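Local coordinates for CELL WALL surface anchor family protein (Streptococcus pneumoniae, PDB 2X9Z), which forms the repeating backbone subunit of the pneumococcal pilus, a surface fibre probably anchored to the cell wall and involved in adhesion, at residues V34-V39 with I114-T119. The protein carries 1 engineered substitution. Sequence-based numbering, arbitrary orientation.
Sequences VEYEIV and ITYSAT
Tyr36 and Tyr116 face each other as a hydrogen-bonded pair on antiparallel strands, yet their rings hardly stack. The planes lie within 9° of parallel but are slid apart, with centroids 5.3 Å from each other. What sits over the Tyr116 face is instead the CB of Tyr36, a CH-pi contact 3.7 Å from the ring centroid and displaced toward the CZ side, while the Tyr116 OH, weakly hydrogen-bonded to Asp55 OD2, comes over one face of the Tyr36 ring. The torsions fit this slip: Tyr116 holds CG between its backbone N and carbonyl carbon (chi1 68°), which carries the ring across to the neighbouring strand, whereas Tyr36 turns CG anti to its carbonyl carbon (chi1 -74°), and its CE1 runs on to Ala118 CB at 4.2 Å. At the edge of the Tyr116 ring lies Ile38 CD1. Six backbone bonds join 34-39 to 114-119; Tyr36 N to Tyr116 O is 2.8 Å, but the return bond from Tyr116 N to Tyr36 O stretches to 3.2 Å. On the reverse face, Thr115 CG2 meets Glu37 CB at 4.0 Å, the Glu37 carboxylate accepts bonds from the backbone N of Gly11 and Ala13, and Ser117 OG bonds Asn64 ND2. Phe91 meets the Tyr116 ring edge-to-face. The chemistry thus divides by face: apolar and aromatic groups, the Tyr116 hydroxyl excepted, build the core of this Cna-B-like pilin domain, while Glu37 and Ser117 tie the strands to adjoining segments.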
ATOM      1  N   VAL A  34      -5.782  13.229 -11.909  1.00 11.32           N
ATOM      2  CA  VAL A  34      -6.660  12.772 -10.841  1.00 11.68           C
ATOM      3  C   VAL A  34      -5.993  13.057  -9.495  1.00 10.86           C
ATOM      4  O   VAL A  34      -4.868  12.623  -9.253  1.00 11.69           O
ATOM      5  CB  VAL A  34      -6.943  11.258 -10.981  1.00 15.20           C
ATOM      6  CG1 VAL A  34      -7.919  10.792  -9.910  1.00 18.07           C
ATOM      7  CG2 VAL A  34      -7.476  10.942 -12.384  1.00 16.27           C
ATOM      8  N   GLU A  35      -6.685  13.788  -8.627  1.00 12.44           N
ATOM      9  CA  GLU A  35      -6.116  14.205  -7.350  1.00 12.74           C
ATOM     10  C   GLU A  35      -6.547  13.277  -6.223  1.00 11.11           C
ATOM     11  O   GLU A  35      -7.734  12.965  -6.076  1.00 12.44           O
ATOM     12  CB  GLU A  35      -6.523  15.641  -7.036  1.00 15.48           C
ATOM     13  CG  GLU A  35      -5.980  16.643  -8.041  1.00 20.77           C
ATOM     14  CD  GLU A  35      -6.513  18.034  -7.811  1.00 32.49           C
ATOM     15  OE1 GLU A  35      -7.696  18.275  -8.135  1.00 39.26           O
ATOM     16  OE2 GLU A  35      -5.751  18.883  -7.307  1.00 36.14           O
ATOM     17  N   TYR A  36      -5.570  12.861  -5.419  1.00  9.53           N
ATOM     18  CA  TYR A  36      -5.771  11.901  -4.344  1.00  9.47           C
ATOM     19  C   TYR A  36      -5.388  12.462  -2.985  1.00  9.15           C
ATOM     20  O   TYR A  36      -4.571  13.376  -2.877  1.00 10.36           O
ATOM     21  CB  TYR A  36      -4.902  10.669  -4.587  1.00 10.83           C
ATOM     22  CG  TYR A  36      -5.395   9.753  -5.686  1.00 12.05           C
ATOM     23  CD1 TYR A  36      -4.986   9.919  -7.005  1.00 13.02           C
ATOM     24  CD2 TYR A  36      -6.264   8.717  -5.401  1.00 14.43           C
ATOM     25  CE1 TYR A  36      -5.435   9.072  -8.006  1.00 12.91           C
ATOM     26  CE2 TYR A  36      -6.706   7.871  -6.384  1.00 14.25           C
ATOM     27  CZ  TYR A  36      -6.293   8.045  -7.683  1.00 14.67           C
ATOM     28  OH  TYR A  36      -6.762   7.186  -8.653  1.00 16.55           O
ATOM     29  N   GLU A  37      -5.958  11.870  -1.944  1.00 10.84           N
ATOM     30  CA  GLU A  37      -5.533  12.175  -0.590  1.00 11.91           C
ATOM     31  C   GLU A  37      -5.633  10.944   0.306  1.00 11.81           C
ATOM     32  O   GLU A  37      -6.524  10.096   0.144  1.00 14.38           O
ATOM     33  CB  GLU A  37      -6.342  13.334  -0.011  1.00 14.95           C
ATOM     34  CG  GLU A  37      -7.806  13.025   0.182  1.00 15.68           C
ATOM     35  CD  GLU A  37      -8.596  14.232   0.644  1.00 18.44           C
ATOM     36  OE1 GLU A  37      -9.608  14.043   1.343  1.00 19.43           O
ATOM     37  OE2 GLU A  37      -8.209  15.370   0.304  1.00 19.63           O
ATOM     38  N   ILE A  38      -4.693  10.851   1.242  1.00 10.67           N
ATOM     39  CA  ILE A  38      -4.678   9.808   2.253  1.00 11.17           C
ATOM     40  C   ILE A  38      -4.732  10.542   3.589  1.00 11.26           C
ATOM     41  O   ILE A  38      -3.888  11.399   3.863  1.00 11.87           O
ATOM     42  CB  ILE A  38      -3.366   8.992   2.189  1.00 11.54           C
ATOM     43  CG1 ILE A  38      -3.139   8.412   0.786  1.00 12.47           C
ATOM     44  CG2 ILE A  38      -3.350   7.912   3.264  1.00 13.27           C
ATOM     45  CD1 ILE A  38      -1.726   7.946   0.575  1.00 14.51           C
ATOM     46  N   VAL A  39      -5.734  10.227   4.404  1.00 10.57           N
ATOM     47  CA  VAL A  39      -5.908  10.884   5.692  1.00 10.24           C
ATOM     48  C   VAL A  39      -5.777   9.845   6.802  1.00  9.89           C
ATOM     49  O   VAL A  39      -6.442   8.799   6.759  1.00 11.23           O
ATOM     50  CB  VAL A  39      -7.282  11.585   5.786  1.00 11.50           C
ATOM     51  CG1 VAL A  39      -7.515  12.114   7.185  1.00 12.29           C
ATOM     52  CG2 VAL A  39      -7.386  12.706   4.747  1.00 13.33           C
ATOM     53  N   ILE A 114      -1.858  13.390   3.301  1.00  9.59           N
ATOM     54  CA  ILE A 114      -0.904  13.307   2.208  1.00 10.10           C
ATOM     55  C   ILE A 114      -1.691  13.471   0.916  1.00  9.80           C
ATOM     56  O   ILE A 114      -2.678  12.766   0.687  1.00 11.37           O
ATOM     57  CB  ILE A 114      -0.188  11.947   2.188  1.00 11.23           C
ATOM     58  CG1 ILE A 114       0.571  11.734   3.499  1.00 11.38           C
ATOM     59  CG2 ILE A 114       0.749  11.842   0.973  1.00 11.04           C
ATOM     60  CD1 ILE A 114       1.086  10.312   3.671  1.00 13.48           C
ATOM     61  N   THR A 115      -1.282  14.418   0.082  1.00 10.02           N
ATOM     62  CA  THR A 115      -1.961  14.641  -1.191  1.00  9.90           C
ATOM     63  C   THR A 115      -0.981  14.459  -2.338  1.00  9.82           C
ATOM     64  O   THR A 115       0.230  14.662  -2.183  1.00 11.40           O
ATOM     65  CB  THR A 115      -2.602  16.042  -1.267  1.00 11.77           C
ATOM     66  OG1 THR A 115      -1.582  17.043  -1.195  1.00 15.35           O
ATOM     67  CG2 THR A 115      -3.575  16.261  -0.122  1.00 12.89           C
ATOM     68  N   TYR A 116      -1.512  14.078  -3.495  1.00 10.62           N
ATOM     69  CA  TYR A 116      -0.707  13.893  -4.703  1.00  9.37           C
ATOM     70  C   TYR A 116      -1.652  13.687  -5.873  1.00  8.96           C
ATOM     71  O   TYR A 116      -2.860  13.570  -5.686  1.00 10.04           O
ATOM     72  CB  TYR A 116       0.219  12.680  -4.569  1.00 10.40           C
ATOM     73  CG  TYR A 116      -0.513  11.360  -4.539  1.00 11.29           C
ATOM     74  CD1 TYR A 116      -0.757  10.650  -5.717  1.00 11.44           C
ATOM     75  CD2 TYR A 116      -0.974  10.825  -3.343  1.00 11.95           C
ATOM     76  CE1 TYR A 116      -1.436   9.434  -5.706  1.00 12.24           C
ATOM     77  CE2 TYR A 116      -1.650   9.605  -3.316  1.00 11.51           C
ATOM     78  CZ  TYR A 116      -1.880   8.921  -4.503  1.00 10.72           C
ATOM     79  OH  TYR A 116      -2.547   7.724  -4.483  1.00 12.66           O
ATOM     80  N   SER A 117      -1.106  13.638  -7.076  1.00 10.82           N
ATOM     81  CA  SER A 117      -1.947  13.349  -8.228  1.00 11.04           C
ATOM     82  C   SER A 117      -1.355  12.252  -9.099  1.00 10.27           C
ATOM     83  O   SER A 117      -0.174  11.896  -8.967  1.00 10.61           O
ATOM     84  CB  SER A 117      -2.215  14.611  -9.049  1.00 11.49           C
ATOM     85  OG  SER A 117      -1.021  15.123  -9.608  1.00 11.08           O
ATOM     86  N   ALA A 118      -2.200  11.712  -9.973  1.00 10.47           N
ATOM     87  CA  ALA A 118      -1.786  10.743 -10.975  1.00 10.03           C
ATOM     88  C   ALA A 118      -2.543  11.064 -12.246  1.00 11.43           C
ATOM     89  O   ALA A 118      -3.574  11.722 -12.205  1.00 14.16           O
ATOM     90  CB  ALA A 118      -2.089   9.336 -10.515  1.00 11.63           C
ATOM     91  N   THR A 119      -2.023  10.613 -13.377  1.00 11.40           N
ATOM     92  CA  THR A 119      -2.637  10.915 -14.661  1.00 12.20           C
ATOM     93  C   THR A 119      -3.173   9.638 -15.287  1.00 11.28           C
ATOM     94  O   THR A 119      -2.457   8.644 -15.382  1.00 11.89           O
ATOM     95  CB  THR A 119      -1.596  11.522 -15.610  1.00 13.94           C
ATOM     96  OG1 THR A 119      -1.038  12.689 -15.004  1.00 14.81           O
ATOM     97  CG2 THR A 119      -2.225  11.907 -16.938  1.00 16.18           C
TER